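Local coordinates for uncharacterized protein (Pseudomonas aeruginosa PAO1, PDB 4R1D) that probably acts as a calcium-binding lipase of the alpha/beta hydrolase family, a type VI secretion effector that is captured in complex with its inhibitor Tli4, at residues 213-217 and 413-417; 366-371 and 408-412. All coordinates share one frame; numbering follows the deposited sequence.

Contact 1: residues 213-217 and 413-417; sequences QSNRQ and NFHGE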
loop_
_atom_site.group_PDB
_atom_site.type_symbol
_atom_site.label_atom_id
_atom_site.label_comp_id
_atom_site.label_asym_id
_atom_site.label_seq_id
_atom_site.Cartn_x
_atom_site.Cartn_y
_atom_site.Cartn_z
ATOM N N GLN A 213 -1.945 2.465 -4.813
ATOM C CA GLN A 213 -2.468 2.980 -6.061
ATOM C C GLN A 213 -2.917 1.817 -6.927
ATOM O O GLN A 213 -2.614 0.661 -6.623
ATOM C CB GLN A 213 -1.392 3.778 -6.794
ATOM C CG GLN A 213 -0.379 2.890 -7.501
ATOM C CD GLN A 213 0.794 3.676 -8.041
ATOM O OE1 GLN A 213 0.765 4.920 -8.072
ATOM N NE2 GLN A 213 1.841 2.967 -8.464
ATOM N N SER A 214 -3.633 2.121 -8.011
ATOM C CA SER A 214 -4.043 1.076 -8.944
ATOM C C SER A 214 -2.850 0.295 -9.455
ATOM O O SER A 214 -1.811 0.862 -9.775
ATOM C CB SER A 214 -4.788 1.652 -10.154
ATOM O OG SER A 214 -5.226 0.597 -10.994
ATOM N N ASN A 215 -3.008 -1.017 -9.552
ATOM C CA ASN A 215 -1.986 -1.836 -10.161
ATOM C C ASN A 215 -1.739 -1.460 -11.614
ATOM O O ASN A 215 -0.667 -1.715 -12.157
ATOM C CB ASN A 215 -2.341 -3.314 -9.978
ATOM C CG ASN A 215 -2.363 -3.693 -8.523
ATOM O OD1 ASN A 215 -3.425 -3.942 -7.936
ATOM N ND2 ASN A 215 -1.192 -3.682 -7.903
ATOM N N ARG A 216 -2.732 -0.826 -12.228
ATOM C CA ARG A 216 -2.552 -0.241 -13.545
ATOM C C ARG A 216 -1.398 0.758 -13.549
ATOM O O ARG A 216 -0.571 0.754 -14.466
ATOM C CB ARG A 216 -3.837 0.455 -13.999
ATOM C CG ARG A 216 -3.809 0.870 -15.458
ATOM C CD ARG A 216 -4.950 1.826 -15.787
ATOM N NE ARG A 216 -6.270 1.206 -15.673
ATOM C CZ ARG A 216 -6.813 0.420 -16.601
ATOM N NH1 ARG A 216 -6.141 0.128 -17.709
ATOM N NH2 ARG A 216 -8.032 -0.078 -16.422
ATOM N N GLN A 217 -1.345 1.624 -12.539
ATOM C CA GLN A 217 -0.286 2.625 -12.470
ATOM C C GLN A 217 1.043 2.009 -12.003
ATOM O O GLN A 217 2.118 2.413 -12.445
ATOM C CB GLN A 217 -0.685 3.793 -11.556
ATOM C CG GLN A 217 0.417 4.823 -11.435
ATOM C CD GLN A 217 0.693 5.529 -12.751
ATOM O OE1 GLN A 217 -0.231 5.932 -13.457
ATOM N NE2 GLN A 217 1.973 5.675 -13.091
ATOM N N ASN A 413 -13.535 -2.115 -14.422
ATOM C CA ASN A 413 -12.974 -1.897 -15.751
ATOM C C ASN A 413 -11.569 -2.510 -15.864
ATOM O O ASN A 413 -11.241 -3.170 -16.843
ATOM C CB ASN A 413 -12.972 -0.399 -16.090
ATOM C CG ASN A 413 -12.444 -0.115 -17.482
ATOM O OD1 ASN A 413 -12.969 -0.626 -18.472
ATOM N ND2 ASN A 413 -11.412 0.721 -17.567
ATOM N N PHE A 414 -10.757 -2.314 -14.833
ATOM C CA PHE A 414 -9.418 -2.903 -14.803
ATOM C C PHE A 414 -9.487 -4.428 -14.795
ATOM O O PHE A 414 -8.788 -5.086 -15.552
ATOM C CB PHE A 414 -8.652 -2.386 -13.580
ATOM C CG PHE A 414 -7.267 -2.969 -13.423
ATOM C CD1 PHE A 414 -6.279 -2.705 -14.359
ATOM C CD2 PHE A 414 -6.953 -3.757 -12.326
ATOM C CE1 PHE A 414 -4.992 -3.220 -14.211
ATOM C CE2 PHE A 414 -5.674 -4.288 -12.171
ATOM C CZ PHE A 414 -4.690 -4.012 -13.118
ATOM N N HIS A 415 -10.328 -4.985 -13.930
ATOM C CA HIS A 415 -10.563 -6.429 -13.899
ATOM C C HIS A 415 -10.927 -6.976 -15.270
ATOM O O HIS A 415 -10.395 -7.994 -15.699
ATOM C CB HIS A 415 -11.702 -6.770 -12.948
ATOM C CG HIS A 415 -11.329 -6.690 -11.507
ATOM N ND1 HIS A 415 -12.264 -6.721 -10.498
ATOM C CD2 HIS A 415 -10.119 -6.599 -10.903
ATOM C CE1 HIS A 415 -11.648 -6.640 -9.333
ATOM N NE2 HIS A 415 -10.347 -6.565 -9.550
ATOM N N GLY A 416 -11.872 -6.314 -15.930
ATOM C CA GLY A 416 -12.317 -6.733 -17.249
ATOM C C GLY A 416 -11.212 -6.716 -18.291
ATOM O O GLY A 416 -11.083 -7.652 -19.077
ATOM N N GLU A 417 -10.422 -5.646 -18.311
ATOM C CA GLU A 417 -9.282 -5.571 -19.218
ATOM C C GLU A 417 -8.263 -6.658 -18.947
ATOM O O GLU A 417 -7.784 -7.318 -19.877
ATOM C CB GLU A 417 -8.602 -4.212 -19.123
ATOM C CG GLU A 417 -9.405 -3.093 -19.741
ATOM C CD GLU A 417 -8.567 -1.845 -19.915
ATOM O OE1 GLU A 417 -8.662 -0.952 -19.067
ATOM O OE2 GLU A 417 -7.794 -1.768 -20.893
HETATM O O HOH W 1 -10.231 1.139 -14.766
#
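R216, in the first turn of helix 215-238, reaches across to E417 on helix 400-421 and forms a salt bridge between two helices of the alpha/beta hydrolase fold; helix 215-238 follows the edge strand 201-206 of the parallel sheet. The grip is end-on and bifurcated: NH2 of R216 lies 2.9 Å from OE1 of E417, and NH1 of R216 lies 3.1 Å from that same oxygen. Both N-H...O angles are bent, at 135° for NH1 and 145° for NH2. OE1 stays close to the guanidinium plane, whereas both nitrogens approach it from one face of the carboxylate, out of its plane. The R216 chain leaves with CG anti to the backbone N (chi1 -170°) and bends at chi3, which carries the guanidinium past the F414 ring. CD1 of F414 sits over the rim of one guanidinium face, 3.9 Å from CZ of R216, while NH2 of R216 lies in the plane of the ring at its edge, so this is no stack. Farther along the ring, CZ of F414 meets CB of N215 at 4.0 Å, and A264 of helix 258-267 also packs on F414. A water bridges NH2 of R216 and ND2 of N413. Behind this shell S214 is the N-cap: its OG, also bonded to E325, accepts from N of R216 at 3.1 Å.

Contact 2: residues 366-371 and 408-412; sequences YEEIYK and IDSIA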
loop_
_atom_site.group_PDB
_atom_site.type_symbol
_atom_site.label_atom_id
_atom_site.label_comp_id
_atom_site.label_asym_id
_atom_site.label_seq_id
_atom_site.Cartn_x
_atom_site.Cartn_y
_atom_site.Cartn_z
ATOM N N TYR A 366 -19.827 -6.296 -8.455
ATOM C CA TYR A 366 -19.686 -4.852 -8.299
ATOM C C TYR A 366 -20.987 -4.203 -7.840
ATOM O O TYR A 366 -20.990 -3.420 -6.881
ATOM C CB TYR A 366 -19.153 -4.211 -9.589
ATOM C CG TYR A 366 -17.954 -4.956 -10.120
ATOM C CD1 TYR A 366 -16.700 -4.791 -9.552
ATOM C CD2 TYR A 366 -18.085 -5.870 -11.164
ATOM C CE1 TYR A 366 -15.603 -5.508 -10.025
ATOM C CE2 TYR A 366 -16.995 -6.579 -11.644
ATOM C CZ TYR A 366 -15.763 -6.392 -11.069
ATOM O OH TYR A 366 -14.692 -7.097 -11.549
ATOM N N GLU A 367 -22.092 -4.539 -8.502
ATOM C CA GLU A 367 -23.384 -3.961 -8.134
ATOM C C GLU A 367 -24.071 -4.747 -7.019
ATOM O O GLU A 367 -24.705 -4.171 -6.137
ATOM C CB GLU A 367 -24.313 -3.893 -9.353
ATOM C CG GLU A 367 -23.770 -3.083 -10.524
ATOM C CD GLU A 367 -23.660 -1.601 -10.221
ATOM O OE1 GLU A 367 -24.478 -1.089 -9.430
ATOM O OE2 GLU A 367 -22.749 -0.950 -10.776
ATOM N N GLU A 368 -23.948 -6.069 -7.067
ATOM C CA GLU A 368 -24.639 -6.928 -6.112
ATOM C C GLU A 368 -24.066 -6.882 -4.699
ATOM O O GLU A 368 -24.788 -7.045 -3.724
ATOM C CB GLU A 368 -24.662 -8.371 -6.611
ATOM C CG GLU A 368 -25.376 -8.549 -7.932
ATOM C CD GLU A 368 -25.561 -10.005 -8.254
ATOM O OE1 GLU A 368 -26.096 -10.725 -7.387
ATOM O OE2 GLU A 368 -25.136 -10.437 -9.341
ATOM N N ILE A 369 -22.765 -6.653 -4.590
ATOM C CA ILE A 369 -22.096 -6.712 -3.291
ATOM C C ILE A 369 -21.335 -5.427 -2.977
ATOM O O ILE A 369 -21.589 -4.785 -1.961
ATOM C CB ILE A 369 -21.123 -7.902 -3.235
ATOM C CG1 ILE A 369 -21.875 -9.213 -3.495
ATOM C CG2 ILE A 369 -20.434 -7.972 -1.891
ATOM C CD1 ILE A 369 -20.969 -10.442 -3.664
ATOM N N TYR A 370 -20.417 -5.036 -3.860
ATOM C CA TYR A 370 -19.472 -3.960 -3.516
ATOM C C TYR A 370 -20.117 -2.585 -3.318
ATOM O O TYR A 370 -19.740 -1.863 -2.403
ATOM C CB TYR A 370 -18.308 -3.869 -4.517
ATOM C CG TYR A 370 -17.628 -5.186 -4.770
ATOM C CD1 TYR A 370 -17.667 -6.199 -3.820
ATOM C CD2 TYR A 370 -16.947 -5.425 -5.968
ATOM C CE1 TYR A 370 -17.057 -7.426 -4.050
ATOM C CE2 TYR A 370 -16.333 -6.644 -6.211
ATOM C CZ TYR A 370 -16.396 -7.644 -5.250
ATOM O OH TYR A 370 -15.790 -8.857 -5.489
ATOM N N LYS A 371 -21.082 -2.234 -4.168
ATOM C CA LYS A 371 -21.800 -0.966 -4.033
ATOM C C LYS A 371 -23.104 -1.099 -3.236
ATOM O O LYS A 371 -23.726 -0.097 -2.880
ATOM C CB LYS A 371 -22.066 -0.341 -5.410
ATOM C CG LYS A 371 -20.784 0.091 -6.129
ATOM C CD LYS A 371 -21.062 1.055 -7.278
ATOM C CE LYS A 371 -21.323 0.312 -8.563
ATOM N NZ LYS A 371 -21.504 1.217 -9.736
ATOM N N ILE A 408 -15.097 1.704 -7.449
ATOM C CA ILE A 408 -15.564 0.360 -7.781
ATOM C C ILE A 408 -15.714 0.201 -9.302
ATOM O O ILE A 408 -15.342 -0.824 -9.868
ATOM C CB ILE A 408 -16.896 0.002 -7.056
ATOM C CG1 ILE A 408 -16.697 -0.026 -5.538
ATOM C CG2 ILE A 408 -17.429 -1.362 -7.530
ATOM C CD1 ILE A 408 -15.722 -1.103 -5.064
ATOM N N ASP A 409 -16.248 1.217 -9.971
ATOM C CA ASP A 409 -16.418 1.123 -11.419
ATOM C C ASP A 409 -15.050 1.031 -12.108
ATOM O O ASP A 409 -14.869 0.282 -13.080
ATOM C CB ASP A 409 -17.261 2.299 -11.944
ATOM C CG ASP A 409 -18.722 2.203 -11.507
ATOM O OD1 ASP A 409 -19.113 1.132 -11.005
ATOM O OD2 ASP A 409 -19.480 3.181 -11.676
ATOM N N SER A 410 -14.084 1.780 -11.583
ATOM C CA SER A 410 -12.695 1.679 -12.055
ATOM C C SER A 410 -12.116 0.274 -11.935
ATOM O O SER A 410 -11.542 -0.235 -12.892
ATOM C CB SER A 410 -11.790 2.660 -11.314
ATOM O OG SER A 410 -11.659 3.867 -12.037
ATOM N N ILE A 411 -12.235 -0.351 -10.766
ATOM C CA ILE A 411 -11.710 -1.706 -10.624
ATOM C C ILE A 411 -12.435 -2.687 -11.548
ATOM O O ILE A 411 -11.796 -3.576 -12.104
ATOM C CB ILE A 411 -11.692 -2.242 -9.147
ATOM C CG1 ILE A 411 -13.069 -2.760 -8.723
ATOM C CG2 ILE A 411 -11.123 -1.199 -8.187
ATOM C CD1 ILE A 411 -13.031 -3.662 -7.500
ATOM N N ALA A 412 -13.749 -2.531 -11.725
ATOM C CA ALA A 412 -14.490 -3.418 -12.625
ATOM C C ALA A 412 -13.897 -3.329 -14.024
ATOM O O ALA A 412 -13.747 -4.338 -14.722
ATOM C CB ALA A 412 -15.980 -3.055 -12.649
#
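A salt-bridge network of E367, K371 and D409 closes one side of a helix-helix packing whose apolar part is built from Y366, Y370, I408 and A412. NZ of K371 lies 2.7 Å from OD1 of D409, using the syn lone pair of that oxygen, and 2.7 Å from OE2 of E367, so one ammonium group links two carboxylates. Those two acids stand close, OE2 of E367 being 4.2 Å from OD1 of D409, and the lysine probably offsets their repulsion. The short segments of helices 365-370 and 400-421 pass 11.3 Å apart at 126°, and a wider pi-type turn at 366-370 is marked by the backbone bond from K371 N to Y366 O. With CG beside the backbone N (chi1 -48°), the Y366 ring turns one face to A412 in a CH-pi contact: CB of A412 stands 3.5 Å from the ring centroid, only 5° off the normal. The Y366 hydroxyl probably bonds to ND1 of H415. I408 packs against the aliphatic part of K371 and the CB of Y370, with CG2 3.9 Å from CG of K371 and CD1 3.8 Å from CB of Y370, whose hydroxyl is bonded to the carbonyl O of P328.

Helix 400-421 serves both contacts, one turn after another: residues 408-412 meet helix 365-370, and residues 413-417 meet the start of helix 215-238. Each contact is partly buried, joining buried aromatic packing to a salt bridge on less buried residues. The chemistry differs. In contact 1 one carboxylate oxygen takes two guanidinium nitrogens and the F414 ring meets R216 NH2 at its edge, whereas in contact 2 one ammonium group serves two carboxylates and a methyl lies over the face of the Y366 ring; contact 2 also buries more surface, 335 against 242 Å². Their centres lie 13 Å apart, and they touch at the probable H415 ND1 to Y366 OH bond, 2.7 Å long. Both lie away from the calcium site.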